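Local atomic coordinates of sterol carrier protein 2 (Thermus thermophilus, PDB entry 2CX7), a protein that probably binds and carries sterols or other lipids. Residues A[34-39]-A[73-78]. Numbering follows the deposited sequence.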
ATOM      1  N   ALA A  34       4.115   4.029  -1.785  1.00 14.58           N
ATOM      2  CA  ALA A  34       3.468   3.697  -3.039  1.00 12.62           C
ATOM      3  C   ALA A  34       3.284   2.196  -3.140  1.00 16.79           C
ATOM      4  O   ALA A  34       4.226   1.424  -2.915  1.00 18.02           O
ATOM      5  CB  ALA A  34       4.297   4.197  -4.222  1.00 15.16           C
ATOM      6  N   LEU A  35       2.057   1.794  -3.456  1.00 14.00           N
ATOM      7  CA  LEU A  35       1.716   0.396  -3.658  1.00 12.95           C
ATOM      8  C   LEU A  35       1.603   0.317  -5.181  1.00 14.05           C
ATOM      9  O   LEU A  35       0.625   0.790  -5.778  1.00 17.67           O
ATOM     10  CB  LEU A  35       0.388   0.071  -2.981  1.00 15.88           C
ATOM     11  CG  LEU A  35       0.318   0.447  -1.498  1.00 17.82           C
ATOM     12  CD1 LEU A  35      -1.014  -0.018  -0.933  1.00 19.99           C
ATOM     13  CD2 LEU A  35       1.500  -0.177  -0.737  1.00 14.80           C
ATOM     14  N   ALA A  36       2.619  -0.265  -5.804  1.00 11.77           N
ATOM     15  CA  ALA A  36       2.695  -0.332  -7.256  1.00 11.57           C
ATOM     16  C   ALA A  36       2.395  -1.684  -7.897  1.00 12.50           C
ATOM     17  O   ALA A  36       2.852  -2.729  -7.424  1.00 13.14           O
ATOM     18  CB  ALA A  36       4.071   0.149  -7.700  1.00 16.52           C
ATOM     19  N   VAL A  37       1.624  -1.626  -8.981  1.00 14.09           N
ATOM     20  CA  VAL A  37       1.242  -2.790  -9.777  1.00 12.68           C
ATOM     21  C   VAL A  37       2.084  -2.745 -11.047  1.00 12.57           C
ATOM     22  O   VAL A  37       2.102  -1.726 -11.740  1.00 13.76           O
ATOM     23  CB  VAL A  37      -0.262  -2.737 -10.186  1.00 16.52           C
ATOM     24  CG1 VAL A  37      -0.606  -3.933 -11.083  1.00 12.64           C
ATOM     25  CG2 VAL A  37      -1.146  -2.742  -8.950  1.00 17.16           C
ATOM     26  N   ARG A  38       2.790  -3.839 -11.341  1.00 10.65           N
ATOM     27  CA  ARG A  38       3.629  -3.925 -12.533  1.00 12.56           C
ATOM     28  C   ARG A  38       2.747  -3.890 -13.779  1.00 14.20           C
ATOM     29  O   ARG A  38       1.562  -4.225 -13.706  1.00 11.74           O
ATOM     30  CB  ARG A  38       4.421  -5.233 -12.520  1.00 11.36           C
ATOM     31  CG  ARG A  38       5.356  -5.384 -11.325  1.00 15.38           C
ATOM     32  CD  ARG A  38       6.208  -6.646 -11.446  1.00 20.12           C
ATOM     33  NE  ARG A  38       7.201  -6.703 -10.377  1.00 18.24           N
ATOM     34  CZ  ARG A  38       7.224  -7.617  -9.414  1.00 17.68           C
ATOM     35  NH1 ARG A  38       6.302  -8.579  -9.372  1.00 14.11           N
ATOM     36  NH2 ARG A  38       8.160  -7.553  -8.481  1.00 15.99           N
ATOM     37  N   PRO A  39       3.305  -3.476 -14.931  1.00 12.69           N
ATOM     38  CA  PRO A  39       2.525  -3.425 -16.176  1.00 14.80           C
ATOM     39  C   PRO A  39       1.795  -4.747 -16.412  1.00 15.19           C
ATOM     40  O   PRO A  39       2.388  -5.835 -16.305  1.00 13.09           O
ATOM     41  CB  PRO A  39       3.589  -3.154 -17.231  1.00 16.30           C
ATOM     42  CG  PRO A  39       4.524  -2.233 -16.485  1.00 17.37           C
ATOM     43  CD  PRO A  39       4.669  -2.957 -15.156  1.00 18.15           C
ATOM     44  N   ASP A  73       8.606   7.779  -0.737  1.00 25.72           N
ATOM     45  CA  ASP A  73       9.736   7.453   0.118  1.00 22.54           C
ATOM     46  C   ASP A  73       9.925   5.938   0.149  1.00 20.59           C
ATOM     47  O   ASP A  73      11.042   5.438   0.231  1.00 23.32           O
ATOM     48  CB  ASP A  73       9.501   7.982   1.532  1.00 24.83           C
ATOM     49  CG  ASP A  73       9.528   9.490   1.590  1.00 23.35           C
ATOM     50  OD1 ASP A  73      10.518  10.083   1.105  1.00 27.09           O
ATOM     51  OD2 ASP A  73       8.567  10.080   2.119  1.00 24.42           O
ATOM     52  N   PHE A  74       8.815   5.210   0.101  1.00 19.05           N
ATOM     53  CA  PHE A  74       8.864   3.760   0.077  1.00 14.74           C
ATOM     54  C   PHE A  74       8.009   3.293  -1.086  1.00 11.59           C
ATOM     55  O   PHE A  74       6.913   3.803  -1.301  1.00 15.58           O
ATOM     56  CB  PHE A  74       8.332   3.164   1.382  1.00 12.86           C
ATOM     57  CG  PHE A  74       9.189   3.467   2.578  1.00 17.09           C
ATOM     58  CD1 PHE A  74       9.050   4.669   3.264  1.00 19.41           C
ATOM     59  CD2 PHE A  74      10.147   2.551   3.009  1.00 20.64           C
ATOM     60  CE1 PHE A  74       9.854   4.956   4.369  1.00 21.70           C
ATOM     61  CE2 PHE A  74      10.957   2.824   4.108  1.00 20.01           C
ATOM     62  CZ  PHE A  74      10.810   4.030   4.790  1.00 23.31           C
ATOM     63  N   VAL A  75       8.522   2.332  -1.840  1.00 12.14           N
ATOM     64  CA  VAL A  75       7.795   1.791  -2.973  1.00 15.47           C
ATOM     65  C   VAL A  75       7.795   0.274  -2.893  1.00 14.74           C
ATOM     66  O   VAL A  75       8.855  -0.355  -2.815  1.00 13.94           O
ATOM     67  CB  VAL A  75       8.423   2.228  -4.311  1.00 18.03           C
ATOM     68  CG1 VAL A  75       7.680   1.585  -5.472  1.00 17.84           C
ATOM     69  CG2 VAL A  75       8.364   3.739  -4.427  1.00 16.74           C
ATOM     70  N   ILE A  76       6.596  -0.300  -2.861  1.00 14.63           N
ATOM     71  CA  ILE A  76       6.429  -1.751  -2.818  1.00 12.49           C
ATOM     72  C   ILE A  76       5.702  -2.125  -4.101  1.00 12.54           C
ATOM     73  O   ILE A  76       4.558  -1.723  -4.332  1.00 16.08           O
ATOM     74  CB  ILE A  76       5.585  -2.213  -1.629  1.00 14.13           C
ATOM     75  CG1 ILE A  76       6.226  -1.754  -0.316  1.00 15.25           C
ATOM     76  CG2 ILE A  76       5.475  -3.744  -1.656  1.00 18.35           C
ATOM     77  CD1 ILE A  76       5.434  -2.146   0.926  1.00 17.44           C
ATOM     78  N   GLU A  77       6.375  -2.913  -4.926  1.00 12.08           N
ATOM     79  CA  GLU A  77       5.855  -3.319  -6.226  1.00 13.37           C
ATOM     80  C   GLU A  77       5.505  -4.803  -6.284  1.00 13.07           C
ATOM     81  O   GLU A  77       6.141  -5.626  -5.615  1.00 13.77           O
ATOM     82  CB  GLU A  77       6.914  -2.979  -7.280  1.00 21.29           C
ATOM     83  CG  GLU A  77       6.692  -3.553  -8.656  1.00 25.51           C
ATOM     84  CD  GLU A  77       7.933  -3.383  -9.526  1.00 32.61           C
ATOM     85  OE1 GLU A  77       8.265  -2.227  -9.860  1.00 28.74           O
ATOM     86  OE2 GLU A  77       8.582  -4.405  -9.854  1.00 32.77           O
ATOM     87  N   ALA A  78       4.522  -5.144  -7.113  1.00 10.09           N
ATOM     88  CA  ALA A  78       4.101  -6.532  -7.242  1.00 10.20           C
ATOM     89  C   ALA A  78       3.193  -6.719  -8.446  1.00 13.17           C
ATOM     90  O   ALA A  78       2.697  -5.742  -9.026  1.00 13.93           O
ATOM     91  CB  ALA A  78       3.370  -6.972  -5.969  1.00 10.02           C
TER
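Ala34, Ala36 and Arg38 on one side, Phe74, Ile76 and Ala78 on the other, exchange five backbone hydrogen bonds that join strand 34-37 to strand 74-78 in parallel. Ala34 N gives to Phe74 O at 2.8 Å, and Ile76 N returns the bond to Ala34 O at 2.9 Å, almost perfectly straight. Ala36 N then gives to Ile76 O, and Ala36 O takes the more bent bond from Ala78 N. The oxygen of Ala36 also receives a CA-H...O contact from Glu77 and a hydrogen bond from the indole NE1 of Trp83 in helix 80-86, against which Leu35 and Val37 pack. Past the strand, Arg38 N closes the series on Ala78 O at 3.0 Å. Leu35 and Val37 have backbone bonds with Val51 and Val49 of strand 49-56, Val75 with Lys105 and Lys106 of strand 103-106.

The Arg38 chain, extended from CG to NE (chi2 -175°, chi3 174°), crosses the Glu77 side chain at about a right angle at the end of strand 74-78, bringing NE to the carboxylate. There NE forms a salt bridge with Glu77 OE2, its exact length doubtful, the two planes 80° apart. Ala78 CA lies over one guanidinium face, off toward its rim, 3.7 Å from Arg38 NH1. NH1 and NH2 form salt bridges with Asp79 and Glu103, so a leucine in place of Arg38 would probably leave both carboxylates without this positive partner and Glu77 with a long, weak pairing to Lys105. Ala34 CB touches Val75 CG2 on one face of the sheet. Such parallel pairing inside a mixed, otherwise antiparallel sheet covered by helices is characteristic of the SCP-2 fold.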